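Arginase (RocF) (Helicobacter pylori, PDB 4G3H) probably catalyses the manganese-dependent hydrolysis of L-arginine to L-ornithine and urea, the step of the urea cycle that releases urea. Local coordinates at residues Glu76-Glu79 with Phe83-Ile86; Phe95-Ala100 with Ile228-Leu233; Leu235-Gly240 with Asp257-Leu262; Lys241-Thr246 with Lys296-Ile301; Leu265-Phe270 with Asp303-Ser308. One frame throughout, in Å; residues are numbered along the deposited sequence.

Contact 1: residues Glu76-Glu79 with Phe83-Ile86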
# COMPACT_ATOMS: atom_id res chain seq x y z
N GLU A 76 -15.78 -4.91 5.40
CA GLU A 76 -16.75 -4.05 6.07
C GLU A 76 -16.41 -2.59 5.79
O GLU A 76 -17.29 -1.77 5.56
CB GLU A 76 -16.75 -4.29 7.58
CG GLU A 76 -17.29 -5.64 8.01
CD GLU A 76 -17.34 -5.79 9.52
OE1 GLU A 76 -17.81 -6.85 9.99
OE2 GLU A 76 -16.92 -4.86 10.24
N VAL A 77 -15.12 -2.27 5.83
CA VAL A 77 -14.68 -0.91 5.57
C VAL A 77 -14.93 -0.52 4.12
O VAL A 77 -15.53 0.52 3.84
CB VAL A 77 -13.16 -0.74 5.88
CG1 VAL A 77 -12.68 0.63 5.39
CG2 VAL A 77 -12.91 -0.89 7.38
N PHE A 78 -14.50 -1.37 3.19
CA PHE A 78 -14.66 -1.06 1.77
C PHE A 78 -16.10 -1.06 1.28
O PHE A 78 -16.39 -0.56 0.19
CB PHE A 78 -13.81 -2.01 0.93
CG PHE A 78 -12.33 -1.81 1.11
CD1 PHE A 78 -11.77 -0.53 1.06
CD2 PHE A 78 -11.48 -2.90 1.30
CE1 PHE A 78 -10.38 -0.34 1.20
CE2 PHE A 78 -10.10 -2.73 1.45
CZ PHE A 78 -9.55 -1.44 1.40
N GLU A 79 -17.01 -1.61 2.07
CA GLU A 79 -18.42 -1.65 1.69
C GLU A 79 -19.13 -0.33 1.99
O GLU A 79 -20.22 -0.07 1.47
CB GLU A 79 -19.13 -2.81 2.38
CG GLU A 79 -18.77 -4.17 1.78
CD GLU A 79 -19.35 -5.33 2.55
OE1 GLU A 79 -19.19 -6.49 2.10
OE2 GLU A 79 -19.97 -5.10 3.61
N PHE A 83 -14.74 7.47 1.90
CA PHE A 83 -13.38 7.24 1.42
C PHE A 83 -12.48 6.72 2.54
O PHE A 83 -12.43 7.29 3.63
CB PHE A 83 -12.78 8.52 0.85
CG PHE A 83 -11.54 8.30 0.05
CD1 PHE A 83 -11.61 8.00 -1.30
CD2 PHE A 83 -10.29 8.31 0.67
CE1 PHE A 83 -10.45 7.72 -2.04
CE2 PHE A 83 -9.13 8.03 -0.05
CZ PHE A 83 -9.21 7.73 -1.41
N PRO A 84 -11.74 5.63 2.28
CA PRO A 84 -10.86 5.09 3.31
C PRO A 84 -9.37 5.43 3.19
O PRO A 84 -8.76 5.26 2.13
CB PRO A 84 -11.11 3.60 3.20
CG PRO A 84 -11.15 3.43 1.69
CD PRO A 84 -11.96 4.63 1.21
N LEU A 85 -8.80 5.91 4.29
CA LEU A 85 -7.37 6.20 4.33
C LEU A 85 -6.84 5.06 5.21
O LEU A 85 -7.20 4.95 6.38
CB LEU A 85 -7.09 7.55 4.98
CG LEU A 85 -5.61 7.82 5.21
CD1 LEU A 85 -4.82 7.64 3.92
CD2 LEU A 85 -5.43 9.22 5.76
N ILE A 86 -5.98 4.23 4.64
CA ILE A 86 -5.46 3.07 5.35
C ILE A 86 -3.98 3.10 5.74
O ILE A 86 -3.11 3.09 4.87
CB ILE A 86 -5.72 1.79 4.53
CG1 ILE A 86 -7.19 1.73 4.12
CG2 ILE A 86 -5.33 0.56 5.33
CD1 ILE A 86 -7.45 0.83 2.95
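Phe78, late in helix 59-78, reaches Pro84 and Ile86 at the start of strand 84-87 with one flank of its ring. Its CB leaves the backbone alongside the strand rather than at it, and CG stands opposite the carbonyl carbon (chi1 -67°), a turn that brings the ring's CD1-CE1-CZ side to the strand. Along that flank CD1 comes first, 4.1 Å from Pro84 CG. CE1 follows, sharing the same Pro84 CG and the methyl CD1 of Ile86 at 3.6 Å. At the tip, CZ of Phe78 packs on Ile86 CD1 at 3.5 Å. The proline carbon lies at the ring edge, close to its plane, while both side chains run at roughly a right angle to the phenylalanine. Val77, the residue before it, also points at the strand, where its CG1 meets Pro84 CB at 4.0 Å. No hydrogen bond crosses the contact, which suits its residue types: in a buried place the rigid proline ring and branched Ile86 offer compact apolar surface to the aromatic, and Val77 adds a methyl on the proline. The few residues between Glu79 and Phe83 form the tight helix-to-strand connection of an alpha/beta fold. Strand 84-87 lies between strands 2-8 and 274-280 in the parallel sheet, with Val77 also on Val4 and Phe78 on Ala276; helix 94-104 packs beside the ring through Phe101, which meets it edge-to-face, and Ile97.

Contact 2: residues Phe95-Ala100 with Ile228-Leu233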
# COMPACT_ATOMS: atom_id res chain seq x y z
N PHE A 95 -1.61 -7.27 1.01
CA PHE A 95 -2.26 -8.43 0.41
C PHE A 95 -3.68 -8.63 0.95
O PHE A 95 -4.65 -8.58 0.19
CB PHE A 95 -1.46 -9.71 0.67
CG PHE A 95 -2.14 -10.95 0.18
CD1 PHE A 95 -2.39 -11.13 -1.18
CD2 PHE A 95 -2.58 -11.92 1.07
CE1 PHE A 95 -3.08 -12.25 -1.64
CE2 PHE A 95 -3.27 -13.05 0.62
CZ PHE A 95 -3.52 -13.21 -0.74
N GLY A 96 -3.79 -8.86 2.26
CA GLY A 96 -5.09 -9.06 2.86
C GLY A 96 -6.03 -7.90 2.62
O GLY A 96 -7.21 -8.09 2.34
N ILE A 97 -5.51 -6.68 2.70
CA ILE A 97 -6.33 -5.49 2.48
C ILE A 97 -6.87 -5.42 1.05
O ILE A 97 -8.05 -5.15 0.82
CB ILE A 97 -5.51 -4.19 2.76
CG1 ILE A 97 -5.17 -4.10 4.25
CG2 ILE A 97 -6.30 -2.97 2.33
CD1 ILE A 97 -4.18 -3.00 4.58
N PHE A 98 -5.98 -5.67 0.08
CA PHE A 98 -6.35 -5.61 -1.33
C PHE A 98 -7.31 -6.73 -1.73
O PHE A 98 -8.19 -6.52 -2.57
CB PHE A 98 -5.10 -5.63 -2.20
CG PHE A 98 -5.36 -5.28 -3.64
CD1 PHE A 98 -5.81 -4.01 -3.99
CD2 PHE A 98 -5.17 -6.23 -4.65
CE1 PHE A 98 -6.08 -3.69 -5.32
CE2 PHE A 98 -5.43 -5.92 -5.98
CZ PHE A 98 -5.89 -4.65 -6.32
N GLN A 99 -7.13 -7.92 -1.16
CA GLN A 99 -8.02 -9.04 -1.47
C GLN A 99 -9.43 -8.66 -1.03
O GLN A 99 -10.41 -8.97 -1.72
CB GLN A 99 -7.58 -10.32 -0.75
CG GLN A 99 -6.28 -10.93 -1.27
CD GLN A 99 -6.31 -11.18 -2.78
OE1 GLN A 99 -5.97 -10.31 -3.57
NE2 GLN A 99 -6.72 -12.38 -3.17
N ALA A 100 -9.53 -7.98 0.11
CA ALA A 100 -10.84 -7.55 0.61
C ALA A 100 -11.41 -6.53 -0.38
O ALA A 100 -12.61 -6.54 -0.68
CB ALA A 100 -10.69 -6.92 1.98
N ILE A 228 -11.96 1.12 -11.24
CA ILE A 228 -11.59 1.74 -9.98
C ILE A 228 -10.11 1.57 -9.71
O ILE A 228 -9.47 0.64 -10.19
CB ILE A 228 -12.40 1.17 -8.80
CG1 ILE A 228 -12.16 -0.33 -8.68
CG2 ILE A 228 -13.88 1.48 -8.97
CD1 ILE A 228 -12.81 -0.94 -7.48
N ILE A 229 -9.57 2.49 -8.92
CA ILE A 229 -8.15 2.50 -8.63
C ILE A 229 -7.83 2.44 -7.14
O ILE A 229 -8.54 3.01 -6.31
CB ILE A 229 -7.52 3.75 -9.26
CG1 ILE A 229 -7.81 3.77 -10.76
CG2 ILE A 229 -6.02 3.79 -9.00
CD1 ILE A 229 -7.31 5.01 -11.48
N TYR A 230 -6.75 1.73 -6.83
CA TYR A 230 -6.25 1.58 -5.47
C TYR A 230 -4.84 2.16 -5.44
O TYR A 230 -3.98 1.76 -6.24
CB TYR A 230 -6.20 0.08 -5.10
CG TYR A 230 -5.69 -0.22 -3.70
CD1 TYR A 230 -6.56 -0.30 -2.61
CD2 TYR A 230 -4.33 -0.44 -3.47
CE1 TYR A 230 -6.09 -0.58 -1.32
CE2 TYR A 230 -3.84 -0.73 -2.19
CZ TYR A 230 -4.73 -0.79 -1.12
OH TYR A 230 -4.24 -1.07 0.14
N LEU A 231 -4.59 3.13 -4.55
CA LEU A 231 -3.25 3.71 -4.46
C LEU A 231 -2.53 3.22 -3.19
O LEU A 231 -3.05 3.35 -2.08
CB LEU A 231 -3.29 5.24 -4.45
CG LEU A 231 -1.88 5.85 -4.60
CD1 LEU A 231 -1.94 7.16 -5.37
CD2 LEU A 231 -1.23 6.05 -3.23
N SER A 232 -1.35 2.65 -3.39
CA SER A 232 -0.57 2.15 -2.27
C SER A 232 0.76 2.89 -2.23
O SER A 232 1.57 2.78 -3.14
CB SER A 232 -0.33 0.65 -2.42
OG SER A 232 0.21 0.10 -1.23
N LEU A 233 0.98 3.64 -1.15
CA LEU A 233 2.19 4.42 -0.99
C LEU A 233 3.12 3.93 0.12
O LEU A 233 2.73 3.89 1.29
CB LEU A 233 1.84 5.90 -0.72
CG LEU A 233 2.96 6.78 -0.13
CD1 LEU A 233 4.14 6.84 -1.09
CD2 LEU A 233 2.45 8.18 0.16
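Phe98 of helix 94-104 and Tyr230 of strand 228-234 form an edge-to-face aromatic pair, with the edge of the phenylalanine turned to the face of the tyrosine. The centroids of the Phe98 and Tyr230 rings are 5.2 Å apart and their planes meet at 66°. Phe98 CD1 stands over one face of the ring, 3.8 Å from Tyr230 CG and displaced toward the rim, so hydrogens of one ring lie against the pi cloud of the other. Tyr230 makes this possible by placing CG opposite its own backbone N (chi1 179°), which stretches the ring away from the strand and up to the helix. The pair belongs to the parallel alpha/beta fold of the arginase family: strand 228-234 lies within the sheet, between strands 274-280 and 110-115, and helix 94-104 packs across one of its faces. Further van der Waals contacts flank the stack. Phe98 CE1 rests on Tyr230 CB at 3.8 Å, and Ile97, one residue earlier on the helix, brings its CG2 branch to 3.6 Å from Tyr230 OH, its side chain crossing the tyrosine at about a right angle. Isoleucine and phenylalanine suit a buried helix face, whereas a tyrosine here needs a polar partner for its tip. That partner is Glu278 on the adjacent strand, whose OE1 is hydrogen-bonded to the Tyr230 hydroxyl.

Contact 3: residues Leu235-Gly240 with Asp257-Leu262. With MN (manganese (II) ion), chain F.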
# COMPACT_ATOMS: atom_id res chain seq x y z
N LEU A 235 6.50 4.83 1.97
CA LEU A 235 7.36 5.99 2.18
C LEU A 235 8.82 5.83 1.76
O LEU A 235 9.53 6.82 1.56
CB LEU A 235 7.28 6.42 3.65
CG LEU A 235 5.89 6.88 4.13
CD1 LEU A 235 5.88 7.01 5.65
CD2 LEU A 235 5.52 8.21 3.47
N ASP A 236 9.29 4.59 1.61
CA ASP A 236 10.68 4.42 1.20
C ASP A 236 10.90 4.80 -0.27
O ASP A 236 11.99 4.61 -0.80
CB ASP A 236 11.17 2.99 1.48
CG ASP A 236 10.44 1.93 0.67
OD1 ASP A 236 9.86 2.25 -0.39
OD2 ASP A 236 10.48 0.76 1.09
N ILE A 237 9.86 5.33 -0.92
CA ILE A 237 10.02 5.75 -2.30
C ILE A 237 10.89 7.00 -2.24
O ILE A 237 11.60 7.34 -3.19
CB ILE A 237 8.67 6.07 -2.98
CG1 ILE A 237 8.91 6.51 -4.43
CG2 ILE A 237 7.94 7.14 -2.20
CD1 ILE A 237 7.65 6.70 -5.26
N MET A 238 10.84 7.69 -1.10
CA MET A 238 11.66 8.88 -0.90
C MET A 238 13.10 8.43 -0.68
O MET A 238 13.34 7.36 -0.12
CB MET A 238 11.18 9.68 0.31
CG MET A 238 9.90 10.46 0.08
SD MET A 238 9.47 11.49 1.49
CE MET A 238 8.64 10.29 2.52
N ASP A 239 14.05 9.24 -1.11
CA ASP A 239 15.46 8.91 -0.96
C ASP A 239 15.83 8.47 0.46
O ASP A 239 15.46 9.12 1.44
CB ASP A 239 16.33 10.11 -1.34
CG ASP A 239 17.80 9.76 -1.40
OD1 ASP A 239 18.21 9.13 -2.40
OD2 ASP A 239 18.53 10.09 -0.44
N GLY A 240 16.58 7.37 0.56
CA GLY A 240 16.99 6.84 1.85
C GLY A 240 17.81 7.78 2.72
O GLY A 240 17.80 7.64 3.94
N ASP A 257 9.53 16.97 -1.82
CA ASP A 257 8.71 17.80 -2.71
C ASP A 257 8.32 17.09 -4.00
O ASP A 257 7.23 17.31 -4.55
CB ASP A 257 9.44 19.10 -3.05
CG ASP A 257 9.45 20.08 -1.89
OD1 ASP A 257 8.35 20.41 -1.39
OD2 ASP A 257 10.54 20.51 -1.47
N GLU A 258 9.21 16.23 -4.50
CA GLU A 258 8.91 15.48 -5.71
C GLU A 258 7.72 14.55 -5.43
O GLU A 258 6.79 14.48 -6.24
CB GLU A 258 10.14 14.69 -6.15
CG GLU A 258 11.10 15.51 -7.01
CD GLU A 258 12.47 14.87 -7.17
OE1 GLU A 258 13.25 15.36 -8.02
OE2 GLU A 258 12.78 13.90 -6.45
N LEU A 259 7.76 13.85 -4.30
CA LEU A 259 6.67 12.94 -3.92
C LEU A 259 5.36 13.72 -3.79
O LEU A 259 4.33 13.28 -4.29
CB LEU A 259 6.97 12.22 -2.59
CG LEU A 259 5.84 11.36 -2.00
CD1 LEU A 259 5.39 10.31 -3.01
CD2 LEU A 259 6.29 10.68 -0.74
N LYS A 260 5.42 14.87 -3.12
CA LYS A 260 4.23 15.71 -2.96
C LYS A 260 3.66 16.13 -4.31
O LYS A 260 2.45 16.15 -4.51
CB LYS A 260 4.57 16.96 -2.13
CG LYS A 260 4.55 16.72 -0.62
CD LYS A 260 5.45 17.69 0.13
CE LYS A 260 5.13 19.14 -0.17
NZ LYS A 260 6.04 20.06 0.57
N GLN A 261 4.55 16.46 -5.25
CA GLN A 261 4.12 16.86 -6.58
C GLN A 261 3.50 15.67 -7.32
O GLN A 261 2.43 15.80 -7.91
CB GLN A 261 5.30 17.40 -7.38
CG GLN A 261 5.61 18.85 -7.08
CD GLN A 261 7.04 19.22 -7.41
OE1 GLN A 261 7.54 18.90 -8.49
NE2 GLN A 261 7.70 19.90 -6.47
N LEU A 262 4.18 14.53 -7.29
CA LEU A 262 3.66 13.35 -7.96
C LEU A 262 2.32 12.95 -7.35
O LEU A 262 1.37 12.67 -8.07
CB LEU A 262 4.63 12.17 -7.85
CG LEU A 262 4.13 10.86 -8.49
CD1 LEU A 262 4.05 11.03 -10.02
CD2 LEU A 262 5.07 9.72 -8.13
MN MN F . 9.36 -0.63 -0.02
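Leu259 of helix 256-269 points its isobutyl group at Ile237 and Met238, in the loop that leaves strand 228-234. Its two methyls divide the work. CD1 takes the isoleucine side, 4.1 Å from Ile237 CG2, and the two side chains lie slantwise to each other. CD2 faces the methionine, which crosses the leucine at about a right angle: the nearest approach is 3.7 Å to Met238 CG, and Met238 SD and CE both lie 4.0 Å from the same Leu259 CD2. This wrapping comes from a bend at the end of the methionine chain (chi3 -84°), which carries CE round the leucine methyl instead of letting it run straight on. Flexible methionine thus moulds itself to the leucine, while beta-branched Ile237 offers a firmer surface.

The loop opens with a short 3-10 turn, 235-237, closed by the bond from Met238 N to Leu235 O at 3.1 Å. Asp236 in this turn points away from the helix toward the active site and binds a manganese ion through OD2 at 2.1 Å, with Asp116, His118 and Asp234 as the other protein ligands. Its second oxygen, OD1, accepts a hydrogen bond from Ala117 N, which fixes the rotation of the carboxylate. The chemistry is therefore split within three consecutive residues: one side of the turn supplies charge to the metal, while the other is joined to the helix by van der Waals contact alone, with no hydrogen bond between the two segments.

Contact 4: residues Lys241-Thr246 with Lys296-Ile301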
# COMPACT_ATOMS: atom_id res chain seq x y z
N LYS A 241 18.51 8.73 2.10
CA LYS A 241 19.32 9.69 2.85
C LYS A 241 18.45 10.81 3.39
O LYS A 241 18.69 11.33 4.48
CB LYS A 241 20.40 10.31 1.96
CG LYS A 241 21.49 9.36 1.49
CD LYS A 241 22.29 8.80 2.65
CE LYS A 241 23.69 8.44 2.21
NZ LYS A 241 23.68 7.66 0.94
N LEU A 242 17.44 11.19 2.61
CA LEU A 242 16.53 12.27 2.99
C LEU A 242 15.46 11.84 4.01
O LEU A 242 15.12 12.61 4.90
CB LEU A 242 15.85 12.84 1.74
CG LEU A 242 16.63 13.85 0.88
CD1 LEU A 242 18.06 13.40 0.68
CD2 LEU A 242 15.93 14.02 -0.47
N PHE A 243 14.95 10.62 3.87
CA PHE A 243 13.92 10.12 4.79
C PHE A 243 14.39 8.82 5.41
O PHE A 243 14.55 7.81 4.72
CB PHE A 243 12.61 9.88 4.04
CG PHE A 243 11.43 9.65 4.94
CD1 PHE A 243 10.80 10.71 5.58
CD2 PHE A 243 10.96 8.36 5.17
CE1 PHE A 243 9.71 10.50 6.44
CE2 PHE A 243 9.88 8.14 6.03
CZ PHE A 243 9.26 9.21 6.66
N THR A 244 14.61 8.83 6.72
CA THR A 244 15.13 7.65 7.40
C THR A 244 14.17 6.89 8.30
O THR A 244 14.51 5.82 8.80
CB THR A 244 16.38 8.02 8.23
OG1 THR A 244 16.00 8.85 9.33
CG2 THR A 244 17.39 8.78 7.35
N SER A 245 12.96 7.42 8.50
CA SER A 245 11.99 6.74 9.35
C SER A 245 11.25 5.62 8.62
O SER A 245 10.02 5.57 8.61
CB SER A 245 10.99 7.75 9.91
OG SER A 245 11.62 8.61 10.83
N THR A 246 12.01 4.71 8.02
CA THR A 246 11.45 3.59 7.29
C THR A 246 12.42 2.41 7.40
O THR A 246 13.64 2.59 7.45
CB THR A 246 11.18 3.98 5.81
OG1 THR A 246 10.35 2.99 5.20
CG2 THR A 246 12.49 4.09 5.03
N LYS A 296 6.76 15.28 10.66
CA LYS A 296 6.03 16.39 10.06
C LYS A 296 5.83 16.15 8.56
O LYS A 296 4.79 16.48 8.00
CB LYS A 296 6.78 17.71 10.28
CG LYS A 296 6.73 18.22 11.72
CD LYS A 296 7.12 19.70 11.82
CE LYS A 296 8.60 19.93 11.54
NZ LYS A 296 9.48 19.35 12.60
N GLN A 297 6.83 15.58 7.91
CA GLN A 297 6.72 15.32 6.48
C GLN A 297 5.62 14.30 6.18
O GLN A 297 4.83 14.49 5.26
CB GLN A 297 8.06 14.83 5.92
CG GLN A 297 9.12 15.92 5.93
CD GLN A 297 10.45 15.47 5.36
OE1 GLN A 297 10.99 14.45 5.76
NE2 GLN A 297 10.98 16.24 4.42
N VAL A 298 5.57 13.23 6.97
CA VAL A 298 4.56 12.19 6.79
C VAL A 298 3.18 12.82 7.03
O VAL A 298 2.25 12.64 6.23
CB VAL A 298 4.80 11.02 7.78
CG1 VAL A 298 3.69 9.98 7.67
CG2 VAL A 298 6.15 10.36 7.47
N LEU A 299 3.05 13.57 8.12
CA LEU A 299 1.79 14.22 8.44
C LEU A 299 1.37 15.15 7.30
O LEU A 299 0.18 15.31 7.03
CB LEU A 299 1.91 15.00 9.75
CG LEU A 299 1.83 14.08 10.99
CD1 LEU A 299 2.09 14.87 12.26
CD2 LEU A 299 0.46 13.44 11.03
N GLU A 300 2.34 15.76 6.63
CA GLU A 300 2.03 16.64 5.50
C GLU A 300 1.56 15.81 4.31
O GLU A 300 0.66 16.22 3.58
CB GLU A 300 3.26 17.47 5.12
CG GLU A 300 3.56 18.59 6.11
CD GLU A 300 4.85 19.32 5.81
OE1 GLU A 300 5.08 19.68 4.63
OE2 GLU A 300 5.64 19.55 6.75
N ILE A 301 2.15 14.63 4.13
CA ILE A 301 1.74 13.73 3.05
C ILE A 301 0.27 13.38 3.31
O ILE A 301 -0.56 13.41 2.40
CB ILE A 301 2.55 12.40 3.09
CG1 ILE A 301 4.05 12.68 3.02
CG2 ILE A 301 2.11 11.50 1.94
CD1 ILE A 301 4.53 13.22 1.71
O HOH W 1 13.49 14.40 6.61
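Leu242 O and Gln297 OE1 are joined by one water, which donates to both, at 3.0 Å from Leu242 O and 2.6 Å from Gln297 OE1. The carbonyl oxygen of Leu242 is gripped a second time, by Lys289 NZ. The bridge ties the long loop after strand 228-234, which carries the manganese ligand Asp236 near its start in this alpha/beta arginase fold, to helix 293-309. Glutamine suits a partly exposed helix position here, since its extended chain can carry an amide out to a water.

Next to the bridge, Phe243 fills the apolar part of the contact. With CG opposite its backbone N (chi1 -168°), the ring is thrown toward the helix, sliding past Gln297 in the opposite direction. Gln297 OE1 lies in the plane of the ring at its edge, 3.7 Å from Phe243 CD1, where the slightly positive ring hydrogens are probably compatible with an amide oxygen; the ring and amide planes are 37° apart. Met238 packs against the same phenylalanine from within the loop.

After Phe243 the chain folds tightly, with an inverse gamma turn centred on Ser245. Glu294 holds this part of the loop, accepting from Thr244 N with one carboxylate oxygen and hydrogen-bonded to Ser245 OG with the other. The turn places Ser245 N 3.9 Å above one face of the Phe243 ring, toward its rim. At the far end of the ring, Val298 CG2 comes to 3.4 Å from Phe243 CZ and 3.7 Å from Phe243 CE1.

Contact 5: residues Leu265-Phe270 with Asp303-Ser308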
# COMPACT_ATOMS: atom_id res chain seq x y z
N LEU A 265 -0.67 15.29 -8.38
CA LEU A 265 -1.07 15.07 -9.77
C LEU A 265 -1.84 13.76 -9.93
O LEU A 265 -2.85 13.71 -10.63
CB LEU A 265 0.17 15.06 -10.66
CG LEU A 265 0.52 16.35 -11.41
CD1 LEU A 265 0.27 17.57 -10.55
CD2 LEU A 265 1.97 16.27 -11.86
N LEU A 266 -1.35 12.70 -9.30
CA LEU A 266 -2.02 11.41 -9.40
C LEU A 266 -3.41 11.47 -8.76
O LEU A 266 -4.37 10.92 -9.30
CB LEU A 266 -1.20 10.31 -8.72
CG LEU A 266 0.09 9.82 -9.39
CD1 LEU A 266 0.67 8.72 -8.54
CD2 LEU A 266 -0.19 9.29 -10.79
N LEU A 267 -3.50 12.13 -7.61
CA LEU A 267 -4.78 12.23 -6.91
C LEU A 267 -5.79 13.04 -7.72
O LEU A 267 -6.97 12.70 -7.78
CB LEU A 267 -4.59 12.87 -5.53
CG LEU A 267 -3.73 12.07 -4.54
CD1 LEU A 267 -3.62 12.82 -3.22
CD2 LEU A 267 -4.36 10.70 -4.33
N GLU A 268 -5.32 14.11 -8.35
CA GLU A 268 -6.20 14.95 -9.15
C GLU A 268 -6.55 14.25 -10.47
O GLU A 268 -7.69 14.30 -10.92
CB GLU A 268 -5.52 16.29 -9.42
CG GLU A 268 -6.48 17.41 -9.80
CD GLU A 268 -7.51 17.68 -8.72
OE1 GLU A 268 -7.12 17.81 -7.54
OE2 GLU A 268 -8.71 17.78 -9.06
N SER A 269 -5.57 13.61 -11.09
CA SER A 269 -5.79 12.92 -12.36
C SER A 269 -6.72 11.72 -12.26
O SER A 269 -7.38 11.36 -13.23
CB SER A 269 -4.46 12.47 -12.96
OG SER A 269 -3.60 13.57 -13.17
N PHE A 270 -6.77 11.08 -11.09
CA PHE A 270 -7.61 9.90 -10.92
C PHE A 270 -8.64 10.07 -9.80
O PHE A 270 -9.16 9.08 -9.29
CB PHE A 270 -6.74 8.68 -10.64
CG PHE A 270 -5.79 8.35 -11.76
CD1 PHE A 270 -6.26 7.88 -12.98
CD2 PHE A 270 -4.41 8.55 -11.60
CE1 PHE A 270 -5.40 7.63 -14.04
CE2 PHE A 270 -3.53 8.31 -12.64
CZ PHE A 270 -4.02 7.84 -13.87
N ASP A 303 -2.01 15.07 5.14
CA ASP A 303 -2.88 16.23 4.94
C ASP A 303 -3.20 16.39 3.46
O ASP A 303 -4.34 16.65 3.08
CB ASP A 303 -2.23 17.54 5.41
CG ASP A 303 -2.05 17.60 6.90
OD1 ASP A 303 -2.91 17.08 7.64
OD2 ASP A 303 -1.05 18.21 7.35
N LEU A 304 -2.18 16.25 2.62
CA LEU A 304 -2.34 16.38 1.18
C LEU A 304 -3.32 15.33 0.64
O LEU A 304 -4.19 15.64 -0.17
CB LEU A 304 -0.97 16.24 0.51
CG LEU A 304 -0.87 16.34 -1.01
CD1 LEU A 304 0.54 16.73 -1.39
CD2 LEU A 304 -1.24 15.03 -1.65
N ILE A 305 -3.17 14.09 1.09
CA ILE A 305 -4.06 13.02 0.64
C ILE A 305 -5.48 13.26 1.13
O ILE A 305 -6.44 13.16 0.36
CB ILE A 305 -3.60 11.66 1.18
CG1 ILE A 305 -2.21 11.32 0.64
CG2 ILE A 305 -4.63 10.59 0.82
CD1 ILE A 305 -1.62 10.06 1.23
N ILE A 306 -5.61 13.56 2.41
CA ILE A 306 -6.91 13.79 3.02
C ILE A 306 -7.63 14.99 2.41
O ILE A 306 -8.81 14.90 2.05
CB ILE A 306 -6.77 13.99 4.53
CG1 ILE A 306 -6.25 12.70 5.16
CG2 ILE A 306 -8.13 14.38 5.13
CD1 ILE A 306 -5.89 12.82 6.63
N ASN A 307 -6.92 16.11 2.28
CA ASN A 307 -7.52 17.31 1.73
C ASN A 307 -7.92 17.19 0.26
O ASN A 307 -8.83 17.88 -0.19
CB ASN A 307 -6.60 18.51 1.95
CG ASN A 307 -6.49 18.89 3.42
OD1 ASN A 307 -7.49 18.90 4.13
ND2 ASN A 307 -5.29 19.22 3.87
N SER A 308 -7.27 16.31 -0.48
CA SER A 308 -7.62 16.13 -1.89
C SER A 308 -8.77 15.15 -2.06
O SER A 308 -9.65 15.36 -2.90
CB SER A 308 -6.42 15.61 -2.68
OG SER A 308 -5.33 16.52 -2.60
O HOH W 2 -4.88 16.75 -5.63
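Leu267 sets CG opposite its carbonyl carbon (chi1 -64°) and extends straight beyond it, which brings one methyl, CD1, up against helix 293-309; Leu304 on that helix instead sets CG opposite its backbone N, so that its CD2 swings across to meet it. Leu267 CD1 and Leu304 CD2 are 3.6 Å apart. The same Leu267 methyl also lies 3.9 Å from the backbone CA of Ile305 and 4.0 Å from Ser308 CB, so one leucine rests among three residues of the opposing helix. Serine suits the last of these places because it is small, letting the backbones approach, and because it satisfies its own hydroxyl: Ser308 OG donates to Leu304 O at 2.8 Å, one turn back, with a C=O...donor angle of 159°. Leu304 O thereby accepts from both Ser308 N and Ser308 OG. A water donates to Glu268 OE1 and to Ser308 OG, bridging the two helices on the solvent side, while Lys271 forms a salt bridge with the same glutamate oxygen. The two helical segments run nearly parallel, their axes 10.5 Å apart at closest approach and 14° from one another, as expected for neighbouring helices on one face of a parallel alpha/beta sheet. Beneath them lies strand 274-280, where Leu267 touches Leu274 and Ile305 touches Val277 and Val279; helix 212-223 packs against Leu265 and Ser269 of helix 256-269 and Phe270 just after it.

Overall arrangement
Contacts 1 and 2 are buried helix-on-sheet packing and adjoin through Phe78 and Ile97; contact 2 lies nearest the centre of the chain. Contact 5, only partly buried, belongs to the other face of the sheet: Leu85 meets Ile306 and Ile229 meets Phe270 there, while Ile86 and Tyr230 look to helix 94-104. Contacts 3 and 5 share helix 256-269, and contacts 4 and 5 share helix 293-309, so the two helices that pair in contact 5 each also reach the manganese-side loop. Contacts 3 and 4, both buried, join along that loop, where Met238 meets Phe243. Chemistry follows place: apolar or aromatic in contacts 1 and 2, apolar beside a metal ligand in contact 3, apolar with a water bridge in contacts 4 and 5.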